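PDB 1R5B: eukaryotic peptide chain release factor GTP-binding subunit from Schizosaccharomyces pombe, which is the GTP-binding member of the eukaryotic translation release factor pair, an EF-Tu-like protein with a P-loop GTP-binding domain followed by beta domains. Local coordinates for residues 43-48 with 266-271; 152-157 with 189-194; 309-314 with 340-345. All blocks are in the same frame, centred on the assembly; numbering follows the deposited sequence.

In the fold
The three contacts sample two parts of an EF-Tu-like protein. Contacts 1 and 2 are buried and reach the same largely parallel sheet of the GTP-binding domain, through the neighbouring strands 42-50 and 147-153. Their centres are 28 Å apart. Contact 1 packs a short helix near the start of the strand by side chains: an apolar pair and an amide-guanidinium stack. Contact 2 joins the ends of two strands and the loops after them, with backbone hydrogen bonds and a cluster of charges. Contact 3 lies at the surface of the beta barrel, its centre 56 Å from that of contact 2. It combines an antiparallel strand pair with a loop packed on side chains.

Contact 1: 43-48 with 266-271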
ATOM      1  N   HIS A  43       6.075   0.015   4.174  1.00 30.61           N
ATOM      2  CA  HIS A  43       6.075  -1.017   5.199  1.00 31.09           C
ATOM      3  C   HIS A  43       4.703  -1.629   5.300  1.00 30.99           C
ATOM      4  O   HIS A  43       3.711  -0.909   5.395  1.00 31.65           O
ATOM      5  CB  HIS A  43       6.422  -0.454   6.568  1.00 31.17           C
ATOM      6  CG  HIS A  43       7.856  -0.053   6.715  1.00 34.13           C
ATOM      7  ND1 HIS A  43       8.546   0.625   5.732  1.00 35.90           N
ATOM      8  CD2 HIS A  43       8.723  -0.213   7.744  1.00 35.96           C
ATOM      9  CE1 HIS A  43       9.777   0.859   6.147  1.00 36.49           C
ATOM     10  NE2 HIS A  43       9.911   0.359   7.363  1.00 36.54           N
ATOM     11  N   VAL A  44       4.672  -2.956   5.330  1.00 30.65           N
ATOM     12  CA  VAL A  44       3.450  -3.750   5.418  1.00 30.49           C
ATOM     13  C   VAL A  44       3.644  -4.863   6.444  1.00 29.87           C
ATOM     14  O   VAL A  44       4.742  -5.391   6.578  1.00 29.55           O
ATOM     15  CB  VAL A  44       3.130  -4.373   4.045  1.00 30.51           C
ATOM     16  CG1 VAL A  44       1.868  -5.181   4.088  1.00 30.92           C
ATOM     17  CG2 VAL A  44       3.008  -3.278   3.011  1.00 31.61           C
ATOM     18  N   ASN A  45       2.589  -5.188   7.184  1.00 29.42           N
ATOM     19  CA  ASN A  45       2.603  -6.296   8.135  1.00 29.31           C
ATOM     20  C   ASN A  45       1.844  -7.465   7.552  1.00 29.56           C
ATOM     21  O   ASN A  45       0.704  -7.314   7.093  1.00 29.50           O
ATOM     22  CB  ASN A  45       1.925  -5.897   9.447  1.00 29.43           C
ATOM     23  CG  ASN A  45       2.734  -4.891  10.256  1.00 28.54           C
ATOM     24  OD1 ASN A  45       2.184  -4.179  11.089  1.00 29.76           O
ATOM     25  ND2 ASN A  45       4.028  -4.838  10.024  1.00 26.27           N
ATOM     26  N   ILE A  46       2.463  -8.630   7.569  1.00 30.04           N
ATOM     27  CA  ILE A  46       1.875  -9.836   6.992  1.00 30.72           C
ATOM     28  C   ILE A  46       1.953 -10.970   7.989  1.00 31.36           C
ATOM     29  O   ILE A  46       2.949 -11.123   8.698  1.00 31.90           O
ATOM     30  CB  ILE A  46       2.569 -10.199   5.663  1.00 30.49           C
ATOM     31  CG1 ILE A  46       1.830 -11.335   4.960  1.00 30.25           C
ATOM     32  CG2 ILE A  46       4.021 -10.562   5.880  1.00 31.29           C
ATOM     33  CD1 ILE A  46       2.202 -11.471   3.502  1.00 29.76           C
ATOM     34  N   VAL A  47       0.889 -11.749   8.066  1.00 32.28           N
ATOM     35  CA  VAL A  47       0.852 -12.894   8.958  1.00 33.18           C
ATOM     36  C   VAL A  47       0.444 -14.120   8.160  1.00 34.25           C
ATOM     37  O   VAL A  47      -0.428 -14.040   7.305  1.00 34.42           O
ATOM     38  CB  VAL A  47      -0.093 -12.663  10.145  1.00 33.25           C
ATOM     39  CG1 VAL A  47      -1.557 -12.499   9.696  1.00 33.19           C
ATOM     40  CG2 VAL A  47       0.033 -13.787  11.142  1.00 33.47           C
ATOM     41  N   PHE A  48       1.104 -15.240   8.435  1.00 35.41           N
ATOM     42  CA  PHE A  48       0.824 -16.511   7.780  1.00 36.37           C
ATOM     43  C   PHE A  48       0.126 -17.445   8.764  1.00 36.51           C
ATOM     44  O   PHE A  48       0.512 -17.542   9.925  1.00 35.72           O
ATOM     45  CB  PHE A  48       2.122 -17.149   7.277  1.00 36.62           C
ATOM     46  CG  PHE A  48       2.683 -16.481   6.068  1.00 38.51           C
ATOM     47  CD1 PHE A  48       3.318 -15.267   6.173  1.00 40.64           C
ATOM     48  CD2 PHE A  48       2.555 -17.052   4.820  1.00 40.72           C
ATOM     49  CE1 PHE A  48       3.828 -14.640   5.053  1.00 41.47           C
ATOM     50  CE2 PHE A  48       3.067 -16.425   3.699  1.00 41.39           C
ATOM     51  CZ  PHE A  48       3.703 -15.222   3.818  1.00 41.22           C
ATOM     52  N   LEU A 266      -4.956  -3.502   2.116  1.00 26.93           N
ATOM     53  CA  LEU A 266      -4.152  -3.644   3.328  1.00 27.14           C
ATOM     54  C   LEU A 266      -4.984  -3.159   4.534  1.00 26.45           C
ATOM     55  O   LEU A 266      -5.377  -1.992   4.600  1.00 26.32           O
ATOM     56  CB  LEU A 266      -2.861  -2.821   3.209  1.00 27.72           C
ATOM     57  CG  LEU A 266      -1.966  -3.018   1.975  1.00 28.57           C
ATOM     58  CD1 LEU A 266      -0.695  -2.232   2.104  1.00 29.38           C
ATOM     59  CD2 LEU A 266      -1.619  -4.422   1.761  1.00 30.68           C
ATOM     60  N   GLU A 267      -5.241  -4.045   5.486  1.00 26.15           N
ATOM     61  CA  GLU A 267      -6.206  -3.760   6.558  1.00 26.66           C
ATOM     62  C   GLU A 267      -5.980  -2.477   7.344  1.00 25.96           C
ATOM     63  O   GLU A 267      -6.932  -1.780   7.593  1.00 25.18           O
ATOM     64  CB  GLU A 267      -6.297  -4.902   7.556  1.00 26.94           C
ATOM     65  CG  GLU A 267      -6.769  -6.225   6.988  1.00 30.10           C
ATOM     66  CD  GLU A 267      -8.172  -6.183   6.388  1.00 32.61           C
ATOM     67  OE1 GLU A 267      -8.977  -5.282   6.710  1.00 34.01           O
ATOM     68  OE2 GLU A 267      -8.448  -7.090   5.580  1.00 37.69           O
ATOM     69  N   ARG A 268      -4.750  -2.168   7.753  1.00 25.60           N
ATOM     70  CA  ARG A 268      -4.524  -0.939   8.508  1.00 26.01           C
ATOM     71  C   ARG A 268      -4.925   0.287   7.694  1.00 26.41           C
ATOM     72  O   ARG A 268      -5.529   1.214   8.226  1.00 25.75           O
ATOM     73  CB  ARG A 268      -3.069  -0.798   8.966  1.00 26.11           C
ATOM     74  CG  ARG A 268      -2.662  -1.813  10.033  1.00 26.97           C
ATOM     75  CD  ARG A 268      -1.226  -1.698  10.518  1.00 27.13           C
ATOM     76  NE  ARG A 268      -0.266  -1.787   9.418  1.00 27.14           N
ATOM     77  CZ  ARG A 268       0.990  -1.369   9.480  1.00 25.67           C
ATOM     78  NH1 ARG A 268       1.471  -0.836  10.588  1.00 26.56           N
ATOM     79  NH2 ARG A 268       1.775  -1.481   8.418  1.00 25.81           N
ATOM     80  N   LYS A 269      -4.573   0.275   6.409  1.00 27.26           N
ATOM     81  CA  LYS A 269      -4.861   1.379   5.483  1.00 27.94           C
ATOM     82  C   LYS A 269      -6.367   1.454   5.187  1.00 28.07           C
ATOM     83  O   LYS A 269      -6.921   2.536   5.134  1.00 27.96           O
ATOM     84  CB  LYS A 269      -4.083   1.192   4.175  1.00 28.18           C
ATOM     85  CG  LYS A 269      -3.719   2.444   3.442  1.00 29.83           C
ATOM     86  CD  LYS A 269      -3.087   2.138   2.070  1.00 31.42           C
ATOM     87  CE  LYS A 269      -1.601   1.817   2.143  1.00 30.95           C
ATOM     88  NZ  LYS A 269      -1.108   1.181   0.855  1.00 30.53           N
ATOM     89  N   VAL A 270      -7.012   0.305   5.017  1.00 27.79           N
ATOM     90  CA  VAL A 270      -8.462   0.259   4.791  1.00 28.17           C
ATOM     91  C   VAL A 270      -9.235   0.819   5.992  1.00 28.52           C
ATOM     92  O   VAL A 270     -10.279   1.460   5.829  1.00 27.97           O
ATOM     93  CB  VAL A 270      -8.952  -1.195   4.529  1.00 28.05           C
ATOM     94  CG1 VAL A 270     -10.502  -1.287   4.523  1.00 28.34           C
ATOM     95  CG2 VAL A 270      -8.389  -1.729   3.215  1.00 28.00           C
ATOM     96  N   ASN A 271      -8.709   0.577   7.189  1.00 29.16           N
ATOM     97  CA  ASN A 271      -9.390   0.900   8.440  1.00 29.78           C
ATOM     98  C   ASN A 271      -8.978   2.263   8.971  1.00 30.44           C
ATOM     99  O   ASN A 271      -9.482   2.714   9.996  1.00 30.84           O
ATOM    100  CB  ASN A 271      -9.113  -0.188   9.478  1.00 29.72           C
ATOM    101  CG  ASN A 271      -9.852  -1.488   9.157  1.00 30.59           C
ATOM    102  OD1 ASN A 271      -9.262  -2.546   9.091  1.00 31.42           O
ATOM    103  ND2 ASN A 271     -11.158  -1.394   8.960  1.00 32.39           N
TER
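Val44 and Leu266 are the closest backbone neighbours, with 7.9 Å between Val44 CA and Leu266 CA, so the backbones stay apart, and Leu266 and Arg268 bridge the gap with their side chains. Leu266 sits at the N-cap of helix 267-270, and its O accepts a bond from Val270 N. Its side chain crosses that of Val44 at about a right angle, and Leu266 CD1 lies 4.0 Å from Val44 CG2. With CG1 of Val44 anti to the backbone N (chi1 -179°), CG2 is the branch that faces Leu266. Both residues also touch Ile147 of the next strand. The fold here is the sheet of a P-loop GTP-binding domain, in which strand 42-50 runs between 121-125 and 147-153. Helix 267-270 lies beside the early part of strand 42-50. Arg268 reaches over the strand and crosses Asn45. The amide of Asn45 stacks on one face of the guanidinium, the two planes 27° apart. At the guanidinium edge, Arg268 NH2 comes within 3.6 Å of His43 O. The strongest partner of Arg268 is Asp146, whose OD2 forms a salt bridge with Arg268 NH2 and accepts a hydrogen bond from Asn45 N.

Contact 2: 152-157 with 189-194; sequences ISARRG and NKMDEP
The guanidinium of Arg155 has the carboxylate of Glu193 over one face and the ammonium of Lys190 at its edge. Glu193 OE1 stands 3.2 Å above the guanidinium plane, displaced from the centre of the group. The two flat groups are steeply turned, 75° apart. Arg155 NH2 and Glu193 OE2 form a salt bridge of 3.1 Å, but the oxygen is well out of plane and no N-H points at it. Near the guanidinium plane, Arg155 NH2 is 3.6 Å from Lys190 NZ. The arginine chain bends at chi3 (-54°), which lays the guanidinium beside Glu193. The long chain of Lys190 runs past Ser153, with Lys190 CD 3.5 Å from Ser153 OG. Ser153 OG accepts the backbone N-H of Arg155, which makes an ST turn. An apolar touch is added by Ala154 CB and Met191 SD, 4.0 Å apart.

The backbones meet as parallel strand ends. Asn189 N gives a nearly straight bond to Ile152 O (2.7 Å), and Ala154 N bonds to Asn189 O (3.1 Å). Asn189, Lys190 and Asp192 fit the NKxD signature of the P-loop GTP-binding proteins. Lys190 NZ reaches Asp53 O in the probable P-loop, while Asp192 bonds to Ser232.

Glu158 OE2 collects Ser153 OG, Arg155 NE and Lys190 NZ. The two cations gather round Glu158, with Glu193 adding a second negative charge, so charge pairing as well as backbone bonding probably holds the two loops together.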
ATOM      1  N   ILE A 152      -2.650 -23.713   2.684  1.00 32.15           N
ATOM      2  CA  ILE A 152      -3.353 -24.996   2.670  1.00 31.93           C
ATOM      3  C   ILE A 152      -2.575 -26.015   1.836  1.00 32.01           C
ATOM      4  O   ILE A 152      -2.065 -25.685   0.773  1.00 32.58           O
ATOM      5  CB  ILE A 152      -4.772 -24.826   2.089  1.00 31.61           C
ATOM      6  CG1 ILE A 152      -5.611 -23.866   2.946  1.00 31.51           C
ATOM      7  CG2 ILE A 152      -5.479 -26.178   1.976  1.00 32.29           C
ATOM      8  CD1 ILE A 152      -6.040 -24.415   4.303  1.00 31.28           C
ATOM      9  N   SER A 153      -2.476 -27.247   2.325  1.00 31.98           N
ATOM     10  CA  SER A 153      -1.840 -28.315   1.570  1.00 32.08           C
ATOM     11  C   SER A 153      -2.808 -28.881   0.544  1.00 32.41           C
ATOM     12  O   SER A 153      -3.962 -29.167   0.864  1.00 32.39           O
ATOM     13  CB  SER A 153      -1.394 -29.442   2.493  1.00 32.01           C
ATOM     14  OG  SER A 153      -0.977 -30.562   1.733  1.00 31.75           O
ATOM     15  N   ALA A 154      -2.315 -29.067  -0.677  1.00 32.78           N
ATOM     16  CA  ALA A 154      -3.096 -29.636  -1.769  1.00 33.14           C
ATOM     17  C   ALA A 154      -2.925 -31.149  -1.860  1.00 33.62           C
ATOM     18  O   ALA A 154      -3.651 -31.800  -2.594  1.00 33.67           O
ATOM     19  CB  ALA A 154      -2.708 -28.992  -3.085  1.00 33.01           C
ATOM     20  N   ARG A 155      -1.963 -31.705  -1.131  1.00 34.31           N
ATOM     21  CA  ARG A 155      -1.745 -33.155  -1.108  1.00 34.92           C
ATOM     22  C   ARG A 155      -3.033 -33.918  -0.769  1.00 35.12           C
ATOM     23  O   ARG A 155      -3.772 -33.518   0.123  1.00 35.15           O
ATOM     24  CB  ARG A 155      -0.660 -33.504  -0.087  1.00 35.08           C
ATOM     25  CG  ARG A 155      -0.272 -34.994  -0.025  1.00 36.38           C
ATOM     26  CD  ARG A 155       0.262 -35.444   1.332  1.00 37.77           C
ATOM     27  NE  ARG A 155       1.376 -34.604   1.784  1.00 39.29           N
ATOM     28  CZ  ARG A 155       2.581 -35.037   2.160  1.00 41.37           C
ATOM     29  NH1 ARG A 155       2.893 -36.337   2.156  1.00 42.63           N
ATOM     30  NH2 ARG A 155       3.497 -34.147   2.545  1.00 41.99           N
ATOM     31  N   ARG A 156      -3.295 -35.011  -1.481  1.00 35.30           N
ATOM     32  CA  ARG A 156      -4.450 -35.855  -1.177  1.00 35.65           C
ATOM     33  C   ARG A 156      -4.267 -36.460   0.211  1.00 35.31           C
ATOM     34  O   ARG A 156      -3.152 -36.844   0.585  1.00 35.32           O
ATOM     35  CB  ARG A 156      -4.616 -36.958  -2.236  1.00 36.16           C
ATOM     36  CG  ARG A 156      -4.972 -36.421  -3.625  1.00 37.45           C
ATOM     37  CD  ARG A 156      -5.363 -37.479  -4.664  1.00 38.62           C
ATOM     38  NE  ARG A 156      -5.439 -36.862  -5.987  1.00 40.54           N
ATOM     39  CZ  ARG A 156      -6.456 -36.115  -6.435  1.00 42.55           C
ATOM     40  NH1 ARG A 156      -7.546 -35.899  -5.691  1.00 43.03           N
ATOM     41  NH2 ARG A 156      -6.387 -35.581  -7.652  1.00 43.05           N
ATOM     42  N   GLY A 157      -5.357 -36.540   0.972  1.00 34.90           N
ATOM     43  CA  GLY A 157      -5.289 -36.923   2.377  1.00 34.77           C
ATOM     44  C   GLY A 157      -5.106 -35.735   3.314  1.00 34.60           C
ATOM     45  O   GLY A 157      -5.915 -35.530   4.207  1.00 34.54           O
ATOM     46  N   ASN A 189      -0.677 -24.862  -1.410  1.00 32.07           N
ATOM     47  CA  ASN A 189       0.731 -25.270  -1.422  1.00 31.23           C
ATOM     48  C   ASN A 189       0.908 -26.731  -1.855  1.00 31.41           C
ATOM     49  O   ASN A 189      -0.065 -27.466  -1.977  1.00 30.96           O
ATOM     50  CB  ASN A 189       1.306 -25.048  -0.021  1.00 30.91           C
ATOM     51  CG  ASN A 189       2.828 -25.120   0.024  1.00 29.87           C
ATOM     52  OD1 ASN A 189       3.410 -25.489   1.044  1.00 27.28           O
ATOM     53  ND2 ASN A 189       3.473 -24.753  -1.068  1.00 26.18           N
ATOM     54  N   LYS A 190       2.155 -27.129  -2.101  1.00 31.49           N
ATOM     55  CA  LYS A 190       2.518 -28.500  -2.466  1.00 31.96           C
ATOM     56  C   LYS A 190       1.956 -28.951  -3.813  1.00 32.08           C
ATOM     57  O   LYS A 190       1.664 -30.129  -4.005  1.00 32.19           O
ATOM     58  CB  LYS A 190       2.118 -29.494  -1.366  1.00 32.04           C
ATOM     59  CG  LYS A 190       2.496 -29.064   0.047  1.00 32.33           C
ATOM     60  CD  LYS A 190       2.405 -30.247   1.000  1.00 33.11           C
ATOM     61  CE  LYS A 190       3.077 -29.990   2.336  1.00 33.07           C
ATOM     62  NZ  LYS A 190       2.462 -30.847   3.395  1.00 32.73           N
ATOM     63  N   MET A 191       1.838 -28.024  -4.757  1.00 32.34           N
ATOM     64  CA  MET A 191       1.318 -28.346  -6.084  1.00 32.75           C
ATOM     65  C   MET A 191       2.250 -29.294  -6.870  1.00 34.21           C
ATOM     66  O   MET A 191       1.805 -29.977  -7.788  1.00 34.67           O
ATOM     67  CB  MET A 191       1.061 -27.059  -6.884  1.00 32.16           C
ATOM     68  CG  MET A 191      -0.052 -26.162  -6.321  1.00 29.73           C
ATOM     69  SD  MET A 191      -1.715 -26.875  -6.304  1.00 23.67           S
ATOM     70  CE  MET A 191      -1.970 -27.278  -7.913  1.00 24.92           C
ATOM     71  N   ASP A 192       3.527 -29.330  -6.488  1.00 35.53           N
ATOM     72  CA  ASP A 192       4.555 -30.132  -7.143  1.00 36.57           C
ATOM     73  C   ASP A 192       4.537 -31.619  -6.753  1.00 37.27           C
ATOM     74  O   ASP A 192       5.079 -32.464  -7.476  1.00 37.41           O
ATOM     75  CB  ASP A 192       5.937 -29.553  -6.790  1.00 36.99           C
ATOM     76  CG  ASP A 192       6.367 -29.872  -5.345  1.00 38.03           C
ATOM     77  OD1 ASP A 192       5.792 -29.299  -4.391  1.00 39.55           O
ATOM     78  OD2 ASP A 192       7.272 -30.693  -5.070  1.00 39.93           O
ATOM     79  N   GLU A 193       3.931 -31.927  -5.607  1.00 37.94           N
ATOM     80  CA  GLU A 193       4.007 -33.263  -5.004  1.00 38.43           C
ATOM     81  C   GLU A 193       3.417 -34.383  -5.879  1.00 38.53           C
ATOM     82  O   GLU A 193       2.646 -34.118  -6.779  1.00 38.56           O
ATOM     83  CB  GLU A 193       3.317 -33.249  -3.634  1.00 38.63           C
ATOM     84  CG  GLU A 193       4.200 -32.738  -2.501  1.00 39.61           C
ATOM     85  CD  GLU A 193       3.804 -33.287  -1.136  1.00 41.49           C
ATOM     86  OE1 GLU A 193       2.873 -34.120  -1.053  1.00 42.58           O
ATOM     87  OE2 GLU A 193       4.434 -32.886  -0.133  1.00 43.21           O
ATOM     88  N   PRO A 194       3.801 -35.630  -5.633  1.00 38.83           N
ATOM     89  CA  PRO A 194       3.272 -36.778  -6.395  1.00 39.01           C
ATOM     90  C   PRO A 194       1.741 -36.817  -6.622  1.00 39.21           C
ATOM     91  O   PRO A 194       1.291 -37.078  -7.740  1.00 39.10           O
ATOM     92  CB  PRO A 194       3.700 -37.973  -5.539  1.00 39.03           C
ATOM     93  CG  PRO A 194       4.963 -37.520  -4.872  1.00 39.06           C
ATOM     94  CD  PRO A 194       4.815 -36.045  -4.644  1.00 38.83           C
TER

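Contact 3: 309-314 with 340-345; sequences INQTLE and RGDDSD
Leu313 leans across onto the backbone of 340-343. Its CB lies 3.8 Å from Arg340 O. CG is anti to the carbonyl carbon of Leu313 (chi1 -66°), which carries the branch toward the other segment. At the tip, Leu313 CD2 does most of the touching: it is 3.5 Å from Arg340 O, and it also meets the carbonyl carbon of Gly341 and Asp342 O. The same methyl, Leu313 CD2, is 4.1 Å from Asp343 CB. It thus rests in the bend where the chain leaves its strand.

Next to it, Glu314 and Arg340 form an antiparallel hydrogen-bonded pair. Glu314 N bonds to Arg340 O (3.1 Å), and Arg340 N returns a bond to Glu314 O (2.9 Å). Their side chains lie side by side and point the same way. Glu314 OE1 stays 4.6 Å from Arg340 NE, so the opposite charges are near without touching.

Gln311 CG, anti to the backbone N of its residue (chi1 180°), comes 3.4 Å from Asp342 O. The side chains of Gln311 and Asp342 cross at about a right angle. Asp342 OD2 takes a bond from Ser344 OG within the loop. Further along, Ile309 CD1 meets Asp345 CB.

No helix takes part here. Strand 311-319 pairs with 302-307, 325-330 and 334-340, within the closed antiparallel barrel that follows the GTP-binding domain, as in EF-Tu. A G1 beta bulge, with Asn310 and Gln311 set against Val306, opens the strand. The loop after 334-340 is fastened to strand 287-292 by Asp343 and Thr287, and leads on to strand 351-353.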
ATOM      1  N   ILE A 309     -10.575  23.567   4.033  1.00 32.76           N
ATOM      2  CA  ILE A 309     -11.635  24.552   4.252  1.00 32.83           C
ATOM      3  C   ILE A 309     -12.686  24.150   5.305  1.00 33.22           C
ATOM      4  O   ILE A 309     -13.521  24.973   5.691  1.00 33.37           O
ATOM      5  CB  ILE A 309     -12.322  24.919   2.904  1.00 32.66           C
ATOM      6  CG1 ILE A 309     -12.909  23.682   2.209  1.00 32.28           C
ATOM      7  CG2 ILE A 309     -11.329  25.618   1.984  1.00 32.69           C
ATOM      8  CD1 ILE A 309     -13.874  24.021   1.096  1.00 31.86           C
ATOM      9  N   ASN A 310     -12.651  22.899   5.752  1.00 33.41           N
ATOM     10  CA  ASN A 310     -13.547  22.416   6.797  1.00 33.82           C
ATOM     11  C   ASN A 310     -15.033  22.435   6.390  1.00 34.35           C
ATOM     12  O   ASN A 310     -15.915  22.776   7.189  1.00 34.06           O
ATOM     13  CB  ASN A 310     -13.308  23.220   8.084  1.00 33.87           C
ATOM     14  CG  ASN A 310     -13.653  22.439   9.340  1.00 33.88           C
ATOM     15  OD1 ASN A 310     -13.530  21.215   9.378  1.00 33.55           O
ATOM     16  ND2 ASN A 310     -14.089  23.156  10.387  1.00 34.19           N
ATOM     17  N   GLN A 311     -15.293  22.035   5.147  1.00 34.80           N
ATOM     18  CA  GLN A 311     -16.635  21.979   4.589  1.00 35.14           C
ATOM     19  C   GLN A 311     -17.099  20.528   4.407  1.00 35.18           C
ATOM     20  O   GLN A 311     -16.426  19.727   3.753  1.00 35.27           O
ATOM     21  CB  GLN A 311     -16.641  22.695   3.239  1.00 35.47           C
ATOM     22  CG  GLN A 311     -17.991  22.723   2.505  1.00 36.72           C
ATOM     23  CD  GLN A 311     -19.016  23.627   3.161  1.00 37.89           C
ATOM     24  OE1 GLN A 311     -20.208  23.323   3.147  1.00 39.49           O
ATOM     25  NE2 GLN A 311     -18.559  24.737   3.733  1.00 38.02           N
ATOM     26  N   THR A 312     -18.254  20.205   4.979  1.00 35.12           N
ATOM     27  CA  THR A 312     -18.845  18.876   4.858  1.00 35.11           C
ATOM     28  C   THR A 312     -19.644  18.750   3.558  1.00 34.78           C
ATOM     29  O   THR A 312     -20.254  19.708   3.113  1.00 34.93           O
ATOM     30  CB  THR A 312     -19.739  18.577   6.092  1.00 35.16           C
ATOM     31  OG1 THR A 312     -18.929  18.494   7.278  1.00 35.23           O
ATOM     32  CG2 THR A 312     -20.355  17.196   5.999  1.00 35.59           C
ATOM     33  N   LEU A 313     -19.605  17.563   2.954  1.00 34.57           N
ATOM     34  CA  LEU A 313     -20.398  17.222   1.766  1.00 34.31           C
ATOM     35  C   LEU A 313     -20.881  15.776   1.854  1.00 33.95           C
ATOM     36  O   LEU A 313     -20.278  14.955   2.529  1.00 33.52           O
ATOM     37  CB  LEU A 313     -19.561  17.360   0.496  1.00 34.39           C
ATOM     38  CG  LEU A 313     -19.057  18.738   0.065  1.00 34.93           C
ATOM     39  CD1 LEU A 313     -18.026  18.562  -1.041  1.00 35.29           C
ATOM     40  CD2 LEU A 313     -20.203  19.650  -0.406  1.00 35.55           C
ATOM     41  N   GLU A 314     -21.961  15.457   1.155  1.00 33.85           N
ATOM     42  CA  GLU A 314     -22.447  14.094   1.099  1.00 33.97           C
ATOM     43  C   GLU A 314     -22.086  13.447  -0.237  1.00 33.99           C
ATOM     44  O   GLU A 314     -22.391  13.981  -1.293  1.00 33.94           O
ATOM     45  CB  GLU A 314     -23.953  14.060   1.310  1.00 34.24           C
ATOM     46  CG  GLU A 314     -24.482  12.674   1.658  1.00 35.36           C
ATOM     47  CD  GLU A 314     -25.990  12.549   1.564  1.00 36.71           C
ATOM     48  OE1 GLU A 314     -26.684  13.566   1.313  1.00 38.23           O
ATOM     49  OE2 GLU A 314     -26.483  11.416   1.746  1.00 38.47           O
ATOM     50  N   ARG A 340     -22.976  16.309  -2.860  1.00 36.52           N
ATOM     51  CA  ARG A 340     -24.129  17.165  -2.625  1.00 36.82           C
ATOM     52  C   ARG A 340     -23.815  18.138  -1.495  1.00 36.96           C
ATOM     53  O   ARG A 340     -23.190  17.753  -0.496  1.00 36.79           O
ATOM     54  CB  ARG A 340     -25.336  16.301  -2.248  1.00 37.09           C
ATOM     55  CG  ARG A 340     -26.602  17.069  -1.927  1.00 37.45           C
ATOM     56  CD  ARG A 340     -27.681  16.211  -1.306  1.00 38.97           C
ATOM     57  NE  ARG A 340     -28.641  15.728  -2.298  1.00 40.07           N
ATOM     58  CZ  ARG A 340     -29.934  16.054  -2.350  1.00 41.26           C
ATOM     59  NH1 ARG A 340     -30.483  16.888  -1.467  1.00 42.06           N
ATOM     60  NH2 ARG A 340     -30.694  15.538  -3.309  1.00 41.91           N
ATOM     61  N   GLY A 341     -24.271  19.389  -1.659  1.00 37.15           N
ATOM     62  CA  GLY A 341     -24.049  20.461  -0.686  1.00 37.44           C
ATOM     63  C   GLY A 341     -23.320  21.663  -1.277  1.00 37.65           C
ATOM     64  O   GLY A 341     -23.220  21.823  -2.518  1.00 37.73           O
ATOM     65  N   ASP A 342     -22.779  22.497  -0.370  1.00 37.78           N
ATOM     66  CA  ASP A 342     -22.036  23.704  -0.749  1.00 37.73           C
ATOM     67  C   ASP A 342     -20.585  23.426  -1.183  1.00 37.81           C
ATOM     68  O   ASP A 342     -19.664  23.419  -0.352  1.00 37.88           O
ATOM     69  CB  ASP A 342     -22.033  24.692   0.412  1.00 37.79           C
ATOM     70  CG  ASP A 342     -21.750  26.102  -0.036  1.00 37.74           C
ATOM     71  OD1 ASP A 342     -22.174  27.030   0.680  1.00 38.71           O
ATOM     72  OD2 ASP A 342     -21.130  26.378  -1.088  1.00 36.74           O
ATOM     73  N   ASP A 343     -20.382  23.239  -2.487  1.00 37.74           N
ATOM     74  CA  ASP A 343     -19.063  22.878  -3.012  1.00 37.83           C
ATOM     75  C   ASP A 343     -18.401  23.999  -3.818  1.00 38.02           C
ATOM     76  O   ASP A 343     -17.496  23.754  -4.617  1.00 37.97           O
ATOM     77  CB  ASP A 343     -19.145  21.585  -3.842  1.00 37.84           C
ATOM     78  CG  ASP A 343     -20.126  21.672  -4.993  1.00 37.60           C
ATOM     79  OD1 ASP A 343     -20.115  22.678  -5.736  1.00 37.31           O
ATOM     80  OD2 ASP A 343     -20.942  20.756  -5.234  1.00 37.79           O
ATOM     81  N   SER A 344     -18.840  25.233  -3.590  1.00 38.20           N
ATOM     82  CA  SER A 344     -18.387  26.363  -4.396  1.00 38.15           C
ATOM     83  C   SER A 344     -16.913  26.730  -4.170  1.00 38.16           C
ATOM     84  O   SER A 344     -16.315  27.379  -5.028  1.00 38.12           O
ATOM     85  CB  SER A 344     -19.290  27.586  -4.177  1.00 38.27           C
ATOM     86  OG  SER A 344     -19.275  28.014  -2.828  1.00 38.27           O
ATOM     87  N   ASP A 345     -16.333  26.320  -3.039  1.00 38.09           N
ATOM     88  CA  ASP A 345     -14.912  26.581  -2.755  1.00 38.23           C
ATOM     89  C   ASP A 345     -14.004  25.369  -2.980  1.00 38.29           C
ATOM     90  O   ASP A 345     -12.783  25.491  -2.901  1.00 38.55           O
ATOM     91  CB  ASP A 345     -14.721  27.070  -1.318  1.00 38.21           C
ATOM     92  CG  ASP A 345     -15.257  28.457  -1.100  1.00 38.23           C
ATOM     93  OD1 ASP A 345     -15.135  29.312  -2.008  1.00 38.86           O
ATOM     94  OD2 ASP A 345     -15.817  28.784  -0.040  1.00 38.42           O
TER